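Local atomic coordinates of mitochondrial RNA-binding protein 1 (Trypanosoma brucei, PDB entry 2GIA), a protein that forms a complex with MRP2 that binds guide RNA and acts as an RNA matchmaker in RNA editing. Residues B[16-21]-B[46-51]; B[25-30]-B[57-62]; B[71-76]-B[86-91]; B[97-100]-B[105-108]. One frame throughout, in Å; residues are numbered along the deposited sequence.

Interaction 1: B[16-21]-B[46-51]; sequences HDVRDD and GPRKVD
NH2 of Arg-48 is the polar atom on which 16-21 and 46-51 meet. It lies 3.1 Å from the backbone O of Val-18. The same NH2 makes a long salt bridge to Asp-20, 3.7 Å from OD1. That oxygen sits at the guanidinium edge, near its plane, but the carboxylate itself is turned 63° against it. Length and turn together make a poorly aligned pair. Val-18 covers one guanidinium face with CG1, offset toward the rim. The same methyl rests on the aliphatic part of Arg-48, with CG1 to CG at 3.7 Å. CG of Arg-48 is anti to the backbone N (chi1 180°), and the chain bends only at chi3, which swings the guanidinium in beside Val-18 O. Arg-19 turns the other way, back on its own segment. Its NE forms a salt bridge to Asp-17 OD2 at 2.9 Å, in the guanidinium plane of Arg-19 but tilted out of the carboxylate plane of Asp-17, on its syn side. Gln-44 ties the two segments from outside, bonding Arg-19 N and Gly-46 O. The contact is an exposed one. It joins the end of strand 12-17, outermost within this chain, to the long loop between strands 36-43 and 65-68 of the four-stranded antiparallel sheet.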
loop_
_atom_site.group_PDB
_atom_site.type_symbol
_atom_site.label_atom_id
_atom_site.label_comp_id
_atom_site.label_asym_id
_atom_site.label_seq_id
_atom_site.Cartn_x
_atom_site.Cartn_y
_atom_site.Cartn_z
ATOM N N HIS B 16 0.765 25.255 -5.811
ATOM C CA HIS B 16 0.842 26.566 -6.454
ATOM C C HIS B 16 0.227 27.536 -5.468
ATOM O O HIS B 16 -0.980 27.565 -5.256
ATOM C CB HIS B 16 0.079 26.556 -7.787
ATOM C CG HIS B 16 0.707 25.677 -8.831
ATOM N ND1 HIS B 16 1.232 26.169 -10.003
ATOM C CD2 HIS B 16 0.911 24.335 -8.868
ATOM C CE1 HIS B 16 1.728 25.176 -10.722
ATOM N NE2 HIS B 16 1.545 24.051 -10.055
ATOM N N ASP B 17 1.077 28.313 -4.839
ATOM C CA ASP B 17 0.629 29.282 -3.859
ATOM C C ASP B 17 0.838 30.699 -4.424
ATOM O O ASP B 17 1.785 31.392 -4.084
ATOM C CB ASP B 17 1.430 29.075 -2.578
ATOM C CG ASP B 17 0.951 29.952 -1.440
ATOM O OD1 ASP B 17 1.707 30.085 -0.447
ATOM O OD2 ASP B 17 -0.162 30.504 -1.545
ATOM N N VAL B 18 -0.059 31.113 -5.294
ATOM C CA VAL B 18 0.050 32.439 -5.914
ATOM C C VAL B 18 -0.563 33.487 -4.969
ATOM O O VAL B 18 -1.691 33.297 -4.512
ATOM C CB VAL B 18 -0.726 32.452 -7.241
ATOM C CG1 VAL B 18 -0.693 33.857 -7.849
ATOM C CG2 VAL B 18 -0.149 31.431 -8.194
ATOM N N ARG B 19 0.170 34.583 -4.718
ATOM C CA ARG B 19 -0.242 35.669 -3.805
ATOM C C ARG B 19 -0.374 37.019 -4.485
ATOM O O ARG B 19 0.210 37.247 -5.548
ATOM C CB ARG B 19 0.777 35.863 -2.677
ATOM C CG ARG B 19 1.144 34.610 -1.891
ATOM C CD ARG B 19 -0.088 34.082 -1.157
ATOM N NE ARG B 19 0.285 33.067 -0.199
ATOM C CZ ARG B 19 0.912 33.317 0.939
ATOM N NH1 ARG B 19 1.226 34.561 1.280
ATOM N NH2 ARG B 19 1.266 32.311 1.713
ATOM N N ASP B 20 -1.139 37.914 -3.855
ATOM C CA ASP B 20 -1.299 39.274 -4.381
ATOM C C ASP B 20 0.066 39.941 -4.247
ATOM O O ASP B 20 0.452 40.755 -5.074
ATOM C CB ASP B 20 -2.364 40.038 -3.593
ATOM C CG ASP B 20 -3.743 39.411 -3.732
ATOM O OD1 ASP B 20 -4.126 39.065 -4.877
ATOM O OD2 ASP B 20 -4.442 39.271 -2.703
ATOM N N ASP B 21 0.803 39.585 -3.197
ATOM C CA ASP B 21 2.150 40.115 -3.043
ATOM C C ASP B 21 3.133 39.043 -3.531
ATOM O O ASP B 21 3.488 38.137 -2.771
ATOM C CB ASP B 21 2.470 40.433 -1.585
ATOM C CG ASP B 21 3.693 41.332 -1.450
ATOM O OD1 ASP B 21 4.713 41.058 -2.122
ATOM O OD2 ASP B 21 3.631 42.319 -0.679
ATOM N N GLY B 46 6.322 38.261 -10.414
ATOM C CA GLY B 46 5.298 39.251 -10.678
ATOM C C GLY B 46 3.914 38.947 -10.142
ATOM O O GLY B 46 3.660 37.886 -9.554
ATOM N N PRO B 47 2.984 39.890 -10.337
ATOM C CA PRO B 47 1.594 39.783 -9.894
ATOM C C PRO B 47 0.944 38.539 -10.455
ATOM O O PRO B 47 1.406 38.001 -11.447
ATOM C CB PRO B 47 0.938 41.047 -10.486
ATOM C CG PRO B 47 2.042 42.040 -10.509
ATOM C CD PRO B 47 3.254 41.214 -10.948
ATOM N N ARG B 48 -0.127 38.098 -9.800
ATOM C CA ARG B 48 -0.954 36.975 -10.237
ATOM C C ARG B 48 -1.351 37.239 -11.698
ATOM O O ARG B 48 -1.791 38.350 -12.045
ATOM C CB ARG B 48 -2.211 36.943 -9.382
ATOM C CG ARG B 48 -3.187 35.843 -9.698
ATOM C CD ARG B 48 -4.487 36.107 -8.906
ATOM N NE ARG B 48 -4.202 36.222 -7.471
ATOM C CZ ARG B 48 -4.154 35.187 -6.629
ATOM N NH1 ARG B 48 -4.384 33.953 -7.074
ATOM N NH2 ARG B 48 -3.845 35.381 -5.345
ATOM N N LYS B 49 -1.228 36.228 -12.552
ATOM C CA LYS B 49 -1.555 36.413 -13.957
ATOM C C LYS B 49 -3.048 36.507 -14.156
ATOM O O LYS B 49 -3.780 35.697 -13.611
ATOM C CB LYS B 49 -1.036 35.251 -14.806
ATOM C CG LYS B 49 0.405 35.397 -15.227
ATOM C CD LYS B 49 0.599 34.849 -16.627
ATOM C CE LYS B 49 0.834 33.381 -16.560
ATOM N NZ LYS B 49 1.001 32.764 -17.894
ATOM N N VAL B 50 -3.488 37.486 -14.947
ATOM C CA VAL B 50 -4.912 37.637 -15.209
ATOM C C VAL B 50 -5.257 37.488 -16.682
ATOM O O VAL B 50 -6.394 37.169 -17.020
ATOM C CB VAL B 50 -5.448 38.994 -14.707
ATOM C CG1 VAL B 50 -5.241 39.103 -13.199
ATOM C CG2 VAL B 50 -4.759 40.136 -15.439
ATOM N N ASP B 51 -4.282 37.693 -17.561
ATOM C CA ASP B 51 -4.530 37.570 -18.998
ATOM C C ASP B 51 -4.048 36.232 -19.569
ATOM O O ASP B 51 -2.842 35.972 -19.632
ATOM C CB ASP B 51 -3.850 38.724 -19.732
ATOM C CG ASP B 51 -3.999 38.625 -21.238
ATOM O OD1 ASP B 51 -3.493 39.527 -21.942
ATOM O OD2 ASP B 51 -4.615 37.646 -21.716
#

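Interaction 2: B[25-30]-B[57-62]; sequences GTMTRV and PQFDAD
A CH-pi contact pins the loop before strand 65-68 onto strand 26-33, with Phe-59 meeting Met-27. CB of Met-27 stands 3.4 Å from the centroid of the Phe-59 ring and only 9° off the ring normal. The methylene is thus centred over the face. Its nearest ring atom is CG of Phe-59, at 3.5 Å from CB. CG of Met-27 still skirts the ring at CD2. The bends at chi2 (-78°) and chi3 then lead the thioether end away from Phe-59. The same ring also lies against the strand backbone, where its CE1 is 3.3 Å from the carbonyl C of Thr-26. No hydrogen bond crosses between the segments, so the hold is apolar. Strand 26-33 is an inner strand of the four-stranded antiparallel sheet, between 12-17 and 36-43. Phe-59 also touches Tyr-42 of strand 36-43 and Val-18 in the loop that follows strand 12-17. Beyond Phe-59 the loop makes an Asx turn. OD1 of Asp-60 accepts from the backbone N of Asp-62 at 3.0 Å, the donor coming from above the carboxylate plane.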
loop_
_atom_site.group_PDB
_atom_site.type_symbol
_atom_site.label_atom_id
_atom_site.label_comp_id
_atom_site.label_asym_id
_atom_site.label_seq_id
_atom_site.Cartn_x
_atom_site.Cartn_y
_atom_site.Cartn_z
ATOM N N GLY B 25 4.671 34.576 -2.749
ATOM C CA GLY B 25 4.241 33.416 -3.521
ATOM C C GLY B 25 5.333 32.423 -3.902
ATOM O O GLY B 25 6.508 32.778 -4.062
ATOM N N THR B 26 4.936 31.156 -4.064
ATOM C CA THR B 26 5.877 30.103 -4.438
ATOM C C THR B 26 5.141 28.980 -5.131
ATOM O O THR B 26 3.923 28.839 -4.996
ATOM C CB THR B 26 6.507 29.424 -3.179
ATOM O OG1 THR B 26 5.437 28.868 -2.377
ATOM C CG2 THR B 26 7.302 30.426 -2.337
ATOM N N MET B 27 5.892 28.197 -5.892
ATOM C CA MET B 27 5.352 26.982 -6.486
ATOM C C MET B 27 6.299 25.927 -5.879
ATOM O O MET B 27 7.511 25.990 -6.072
ATOM C CB MET B 27 5.438 26.969 -8.022
ATOM C CG MET B 27 4.709 25.720 -8.641
ATOM S SD MET B 27 5.733 24.199 -8.493
ATOM C CE MET B 27 6.863 24.441 -9.897
ATOM N N THR B 28 5.766 24.950 -5.133
ATOM C CA THR B 28 6.668 23.956 -4.519
ATOM C C THR B 28 6.411 22.615 -5.198
ATOM O O THR B 28 5.260 22.240 -5.391
ATOM C CB THR B 28 6.343 23.782 -2.975
ATOM O OG1 THR B 28 6.552 25.028 -2.311
ATOM C CG2 THR B 28 7.230 22.700 -2.344
ATOM N N ARG B 29 7.462 21.906 -5.546
ATOM C CA ARG B 29 7.304 20.611 -6.241
ATOM C C ARG B 29 8.022 19.513 -5.479
ATOM O O ARG B 29 9.157 19.715 -5.054
ATOM C CB ARG B 29 7.947 20.695 -7.663
ATOM C CG ARG B 29 7.832 19.367 -8.471
ATOM C CD ARG B 29 8.525 19.448 -9.858
ATOM N NE ARG B 29 7.748 20.351 -10.698
ATOM C CZ ARG B 29 8.271 21.248 -11.527
ATOM N NH1 ARG B 29 7.474 22.022 -12.237
ATOM N NH2 ARG B 29 9.584 21.358 -11.652
ATOM N N VAL B 30 7.353 18.363 -5.306
ATOM C CA VAL B 30 7.950 17.202 -4.656
ATOM C C VAL B 30 7.852 16.101 -5.710
ATOM O O VAL B 30 6.754 15.782 -6.182
ATOM C CB VAL B 30 7.154 16.786 -3.360
ATOM C CG1 VAL B 30 7.830 15.538 -2.715
ATOM C CG2 VAL B 30 7.171 17.962 -2.354
ATOM N N PRO B 57 5.964 33.183 -17.529
ATOM C CA PRO B 57 5.769 32.203 -16.451
ATOM C C PRO B 57 5.322 32.850 -15.160
ATOM O O PRO B 57 5.758 33.954 -14.825
ATOM C CB PRO B 57 7.136 31.535 -16.324
ATOM C CG PRO B 57 8.101 32.642 -16.720
ATOM C CD PRO B 57 7.380 33.288 -17.915
ATOM N N GLN B 58 4.428 32.168 -14.443
ATOM C CA GLN B 58 3.939 32.711 -13.185
ATOM C C GLN B 58 4.992 32.614 -12.108
ATOM O O GLN B 58 4.978 33.405 -11.162
ATOM C CB GLN B 58 2.669 31.980 -12.742
ATOM C CG GLN B 58 2.107 32.432 -11.397
ATOM C CD GLN B 58 1.592 33.864 -11.406
ATOM O OE1 GLN B 58 2.333 34.823 -11.152
ATOM N NE2 GLN B 58 0.331 34.010 -11.706
ATOM N N PHE B 59 5.930 31.674 -12.266
ATOM C CA PHE B 59 7.009 31.470 -11.274
ATOM C C PHE B 59 8.385 31.571 -11.935
ATOM O O PHE B 59 8.493 31.457 -13.139
ATOM C CB PHE B 59 6.840 30.092 -10.585
ATOM C CG PHE B 59 5.546 29.965 -9.844
ATOM C CD1 PHE B 59 5.407 30.499 -8.570
ATOM C CD2 PHE B 59 4.422 29.424 -10.474
ATOM C CE1 PHE B 59 4.129 30.509 -7.931
ATOM C CE2 PHE B 59 3.173 29.436 -9.851
ATOM C CZ PHE B 59 3.033 29.979 -8.589
ATOM N N ASP B 60 9.429 31.762 -11.127
ATOM C CA ASP B 60 10.772 31.978 -11.651
ATOM C C ASP B 60 11.723 30.797 -11.559
ATOM O O ASP B 60 12.424 30.649 -10.549
ATOM C CB ASP B 60 11.393 33.164 -10.928
ATOM C CG ASP B 60 12.645 33.692 -11.626
ATOM O OD1 ASP B 60 13.054 33.098 -12.654
ATOM O OD2 ASP B 60 13.207 34.698 -11.127
ATOM N N ALA B 61 11.768 29.984 -12.611
ATOM C CA ALA B 61 12.664 28.816 -12.631
ATOM C C ALA B 61 14.117 29.223 -12.498
ATOM O O ALA B 61 14.935 28.428 -12.028
ATOM C CB ALA B 61 12.476 28.017 -13.910
ATOM N N ASP B 62 14.469 30.460 -12.874
ATOM C CA ASP B 62 15.863 30.827 -12.762
ATOM C C ASP B 62 16.305 31.225 -11.373
ATOM O O ASP B 62 17.478 31.514 -11.168
ATOM C CB ASP B 62 16.211 31.921 -13.765
ATOM C CG ASP B 62 15.917 31.497 -15.169
ATOM O OD1 ASP B 62 16.426 30.440 -15.601
ATOM O OD2 ASP B 62 15.151 32.210 -15.833
#

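Interaction 3: B[71-76]-B[86-91]; sequences HVDLAY and PRHRME
His-88 is the first residue of 86-91 to meet helix 71-81, which packs on strand 87-91, the outermost strand, within this chain, of the five-stranded antiparallel sheet. Helix and strand segments run nearly antiparallel, at 160°, with their axes 9.6 Å apart. The imidazole of His-88 reaches across to the helix. Its ring makes an offset stack with Tyr-76, centroids 4.2 Å apart and planes at 10°. CB of Tyr-76 lies over the centre of the imidazole, a CH-pi contact of 3.4 Å to the centroid. At the edge of the same ring, NE2 donates to Asp-73 OD1 in an almost straight bond of 2.9 Å (177°). The bond lies in the imidazole plane but meets OD1 on the anti side, somewhat out of the carboxylate plane. Stack and bond together fix the rotation of the ring. Arg-70 forms a salt bridge to the same OD1, which would favour a charged carboxylate. The hydroxyl of Tyr-76 bonds to Asp-169 of the mitochondrial RNA-binding protein 2 chain, so this helix face also serves the subunit interface. Next inward-facing along the strand is Met-90. Its CG lies 3.5 Å from Asp-73 OD1, and its SD is 3.7 Å from Asp-73 CG.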
loop_
_atom_site.group_PDB
_atom_site.type_symbol
_atom_site.label_atom_id
_atom_site.label_comp_id
_atom_site.label_asym_id
_atom_site.label_seq_id
_atom_site.Cartn_x
_atom_site.Cartn_y
_atom_site.Cartn_z
ATOM N N HIS B 71 18.042 7.692 -0.553
ATOM C CA HIS B 71 17.018 6.694 -0.323
ATOM C C HIS B 71 16.668 6.595 1.163
ATOM O O HIS B 71 15.498 6.488 1.535
ATOM C CB HIS B 71 17.485 5.313 -0.798
ATOM C CG HIS B 71 16.368 4.312 -0.935
ATOM N ND1 HIS B 71 16.602 2.959 -1.077
ATOM C CD2 HIS B 71 15.017 4.470 -0.995
ATOM C CE1 HIS B 71 15.449 2.326 -1.219
ATOM N NE2 HIS B 71 14.470 3.215 -1.171
ATOM N N VAL B 72 17.671 6.630 2.032
ATOM C CA VAL B 72 17.375 6.499 3.449
ATOM C C VAL B 72 16.615 7.695 4.035
ATOM O O VAL B 72 15.824 7.551 4.982
ATOM C CB VAL B 72 18.696 6.166 4.257
ATOM C CG1 VAL B 72 19.542 7.407 4.463
ATOM C CG2 VAL B 72 18.327 5.493 5.567
ATOM N N ASP B 73 16.787 8.865 3.427
ATOM C CA ASP B 73 16.066 10.056 3.895
ATOM C C ASP B 73 14.596 9.861 3.587
ATOM O O ASP B 73 13.730 10.284 4.355
ATOM C CB ASP B 73 16.553 11.312 3.159
ATOM C CG ASP B 73 18.024 11.631 3.457
ATOM O OD1 ASP B 73 18.419 11.509 4.623
ATOM O OD2 ASP B 73 18.759 11.999 2.520
ATOM N N LEU B 74 14.302 9.250 2.444
ATOM C CA LEU B 74 12.872 9.011 2.120
ATOM C C LEU B 74 12.263 8.134 3.227
ATOM O O LEU B 74 11.161 8.389 3.747
ATOM C CB LEU B 74 12.754 8.345 0.745
ATOM C CG LEU B 74 11.372 7.784 0.379
ATOM C CD1 LEU B 74 10.257 8.903 0.342
ATOM C CD2 LEU B 74 11.494 7.145 -1.026
ATOM N N ALA B 75 12.980 7.095 3.616
ATOM C CA ALA B 75 12.483 6.232 4.683
ATOM C C ALA B 75 12.333 7.018 6.001
ATOM O O ALA B 75 11.356 6.830 6.738
ATOM C CB ALA B 75 13.456 5.018 4.858
ATOM N N TYR B 76 13.298 7.898 6.310
ATOM C CA TYR B 76 13.198 8.701 7.525
ATOM C C TYR B 76 12.002 9.614 7.474
ATOM O O TYR B 76 11.338 9.789 8.486
ATOM C CB TYR B 76 14.477 9.556 7.754
ATOM C CG TYR B 76 15.463 8.861 8.676
ATOM C CD1 TYR B 76 15.139 8.656 10.005
ATOM C CD2 TYR B 76 16.669 8.371 8.203
ATOM C CE1 TYR B 76 15.993 7.974 10.856
ATOM C CE2 TYR B 76 17.541 7.668 9.058
ATOM C CZ TYR B 76 17.179 7.488 10.382
ATOM O OH TYR B 76 18.010 6.832 11.252
ATOM N N PRO B 86 10.747 11.961 15.831
ATOM C CA PRO B 86 10.129 13.286 15.787
ATOM C C PRO B 86 10.692 14.275 14.785
ATOM O O PRO B 86 9.987 15.198 14.376
ATOM C CB PRO B 86 10.268 13.777 17.220
ATOM C CG PRO B 86 11.617 13.204 17.618
ATOM C CD PRO B 86 11.544 11.770 17.058
ATOM N N ARG B 87 11.930 14.060 14.365
ATOM C CA ARG B 87 12.565 14.985 13.455
ATOM C C ARG B 87 13.664 14.269 12.720
ATOM O O ARG B 87 14.333 13.400 13.275
ATOM C CB ARG B 87 13.205 16.161 14.258
ATOM C CG ARG B 87 13.988 17.266 13.429
ATOM C CD ARG B 87 14.730 18.381 14.332
ATOM N NE ARG B 87 16.148 18.070 14.671
ATOM C CZ ARG B 87 16.915 18.771 15.516
ATOM N NH1 ARG B 87 16.435 19.857 16.135
ATOM N NH2 ARG B 87 18.168 18.373 15.779
ATOM N N HIS B 88 13.873 14.631 11.466
ATOM C CA HIS B 88 14.997 14.035 10.760
ATOM C C HIS B 88 15.844 15.208 10.235
ATOM O O HIS B 88 15.317 16.086 9.537
ATOM C CB HIS B 88 14.542 13.157 9.591
ATOM C CG HIS B 88 15.687 12.649 8.752
ATOM N ND1 HIS B 88 16.781 12.027 9.312
ATOM C CD2 HIS B 88 15.894 12.648 7.419
ATOM C CE1 HIS B 88 17.616 11.662 8.359
ATOM N NE2 HIS B 88 17.105 12.022 7.195
ATOM N N ARG B 89 17.132 15.231 10.587
ATOM C CA ARG B 89 18.021 16.287 10.117
ATOM C C ARG B 89 18.889 15.744 8.983
ATOM O O ARG B 89 19.428 14.673 9.074
ATOM C CB ARG B 89 18.919 16.808 11.276
ATOM C CG ARG B 89 20.048 17.726 10.754
ATOM C CD ARG B 89 20.565 18.666 11.838
ATOM N NE ARG B 89 19.507 19.558 12.307
ATOM C CZ ARG B 89 19.675 20.494 13.238
ATOM N NH1 ARG B 89 20.872 20.674 13.791
ATOM N NH2 ARG B 89 18.642 21.197 13.678
ATOM N N MET B 90 19.013 16.497 7.906
ATOM C CA MET B 90 19.814 16.069 6.775
ATOM C C MET B 90 20.849 17.137 6.503
ATOM O O MET B 90 20.504 18.301 6.317
ATOM C CB MET B 90 18.892 15.902 5.564
ATOM C CG MET B 90 17.901 14.736 5.757
ATOM S SD MET B 90 16.553 14.871 4.602
ATOM C CE MET B 90 15.513 16.085 5.370
ATOM N N GLU B 91 22.122 16.743 6.503
ATOM C CA GLU B 91 23.192 17.692 6.265
ATOM C C GLU B 91 24.068 17.190 5.134
ATOM O O GLU B 91 24.497 16.033 5.119
ATOM C CB GLU B 91 24.025 17.868 7.524
ATOM C CG GLU B 91 23.208 18.244 8.710
ATOM C CD GLU B 91 24.044 18.438 9.947
ATOM O OE1 GLU B 91 24.643 19.528 10.083
ATOM O OE2 GLU B 91 24.104 17.495 10.775
#

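Interaction 4: B[97-100]-B[105-108]; sequences LDFE and GYHL
Strands 97-100 and 105-108 run antiparallel at 173°, their axes 4.9 Å apart, with Glu-100 and His-107 as a hydrogen-bonded pair and Phe-99 and Leu-108 as a non-hydrogen-bonded pair. Glu-100 N donates to His-107 O, and His-107 N returns the bond to Glu-100 O, both at 3.0 Å. CA-H...O contacts add to these, among them Leu-108 CA to Asp-98 O at 3.3 Å. Phe-99 carries much of the apolar side. With chi1 at 178°, its ring reaches over to the opposite strand. CZ of Phe-99 comes to 3.6 Å from CD1 of Tyr-106. The two rings lie nearly parallel, 3° apart, but displaced, with centroids 5.4 Å apart and little face shared. CB of Leu-108 meets the edge of the Phe-99 ring, 4.2 Å from CD2. CD1 of Leu-108 also touches CB of Leu-97, at 4.1 Å. These strands form a beta hairpin within the five-stranded antiparallel sheet, flanked by 87-91 and 121-128. The face bearing Phe-99 and Tyr-106 is covered by helices 71-81 and 130-145, and the Tyr-106 hydroxyl bonds to Glu-136 of the latter. On the other face, Glu-100 and His-107 lie side by side. Their polar ends turn to different partners: OE1 of Glu-100 bonds to His-109 NE2, and NE2 of His-107 to Ser-124 OG. The carboxylate of Asp-98 turns away from 105-108, and its OD1 forms a salt bridge with Arg-89 NE on strand 87-91.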
loop_
_atom_site.group_PDB
_atom_site.type_symbol
_atom_site.label_atom_id
_atom_site.label_comp_id
_atom_site.label_asym_id
_atom_site.label_seq_id
_atom_site.Cartn_x
_atom_site.Cartn_y
_atom_site.Cartn_z
ATOM N N LEU B 97 18.890 20.530 6.375
ATOM C CA LEU B 97 17.441 20.612 6.463
ATOM C C LEU B 97 16.884 19.697 7.514
ATOM O O LEU B 97 17.343 18.563 7.674
ATOM C CB LEU B 97 16.804 20.208 5.089
ATOM C CG LEU B 97 16.912 21.156 3.895
ATOM C CD1 LEU B 97 16.374 20.522 2.559
ATOM C CD2 LEU B 97 16.119 22.394 4.263
ATOM N N ASP B 98 15.880 20.194 8.228
ATOM C CA ASP B 98 15.165 19.382 9.211
ATOM C C ASP B 98 13.760 19.141 8.672
ATOM O O ASP B 98 13.122 20.070 8.121
ATOM C CB ASP B 98 14.967 20.133 10.552
ATOM C CG ASP B 98 16.207 20.088 11.449
ATOM O OD1 ASP B 98 17.214 19.501 11.029
ATOM O OD2 ASP B 98 16.163 20.649 12.561
ATOM N N PHE B 99 13.245 17.939 8.898
ATOM C CA PHE B 99 11.863 17.656 8.522
ATOM C C PHE B 99 11.182 17.211 9.828
ATOM O O PHE B 99 11.657 16.261 10.495
ATOM C CB PHE B 99 11.794 16.485 7.503
ATOM C CG PHE B 99 10.387 16.119 7.102
ATOM C CD1 PHE B 99 9.786 14.958 7.586
ATOM C CD2 PHE B 99 9.675 16.934 6.184
ATOM C CE1 PHE B 99 8.483 14.596 7.158
ATOM C CE2 PHE B 99 8.369 16.593 5.742
ATOM C CZ PHE B 99 7.762 15.415 6.226
ATOM N N GLU B 100 10.061 17.851 10.191
ATOM C CA GLU B 100 9.386 17.428 11.420
ATOM C C GLU B 100 7.879 17.533 11.297
ATOM O O GLU B 100 7.359 18.254 10.429
ATOM C CB GLU B 100 9.871 18.246 12.619
ATOM C CG GLU B 100 9.863 19.733 12.401
ATOM C CD GLU B 100 10.706 20.442 13.487
ATOM O OE1 GLU B 100 11.508 21.296 13.139
ATOM O OE2 GLU B 100 10.563 20.133 14.687
ATOM N N GLY B 105 0.568 19.910 10.237
ATOM C CA GLY B 105 1.076 19.151 9.110
ATOM C C GLY B 105 2.547 18.838 9.223
ATOM O O GLY B 105 2.964 18.194 10.211
ATOM N N TYR B 106 3.337 19.279 8.240
ATOM C CA TYR B 106 4.782 19.011 8.253
ATOM C C TYR B 106 5.549 20.274 7.912
ATOM O O TYR B 106 5.037 21.140 7.197
ATOM C CB TYR B 106 5.133 17.883 7.255
ATOM C CG TYR B 106 4.470 16.571 7.651
ATOM C CD1 TYR B 106 5.079 15.701 8.573
ATOM C CD2 TYR B 106 3.237 16.228 7.141
ATOM C CE1 TYR B 106 4.446 14.504 8.981
ATOM C CE2 TYR B 106 2.583 15.015 7.548
ATOM C CZ TYR B 106 3.197 14.176 8.459
ATOM O OH TYR B 106 2.582 12.999 8.826
ATOM N N HIS B 107 6.783 20.362 8.407
ATOM C CA HIS B 107 7.585 21.565 8.190
ATOM C C HIS B 107 8.964 21.095 7.757
ATOM O O HIS B 107 9.598 20.294 8.450
ATOM C CB HIS B 107 7.663 22.320 9.533
ATOM C CG HIS B 107 8.357 23.647 9.465
ATOM N ND1 HIS B 107 8.729 24.343 10.596
ATOM C CD2 HIS B 107 8.707 24.419 8.410
ATOM C CE1 HIS B 107 9.283 25.498 10.239
ATOM N NE2 HIS B 107 9.278 25.566 8.919
ATOM N N LEU B 108 9.432 21.589 6.610
ATOM C CA LEU B 108 10.774 21.215 6.095
ATOM C C LEU B 108 11.499 22.584 6.109
ATOM O O LEU B 108 10.989 23.556 5.568
ATOM C CB LEU B 108 10.674 20.673 4.653
ATOM C CG LEU B 108 12.021 20.449 3.937
ATOM C CD1 LEU B 108 12.809 19.311 4.611
ATOM C CD2 LEU B 108 11.761 20.155 2.444
#

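How the interactions relate
Interactions 1 and 2 share the four-stranded sheet, and interactions 3 and 4 the five-stranded one. Each pair touches. Asp-17 N probably bonds to Thr-26 O, and Val-18 CG2 packs on the Phe-59 ring, joining interactions 1 and 2. Met-90 N probably bonds to Leu-97 O, making 87-91 and 97-100 neighbours in interactions 3 and 4. Interaction 1 is a surface contact with a loose charge pair. Interaction 2 is partly buried and apolar. Interactions 3 and 4 are buried: one joins helix to sheet through aromatic and polar groups, the other joins strands by backbone bonds, with apolar side chains packed over one face. Centres of interactions 1 and 3 lie about 33 Å apart.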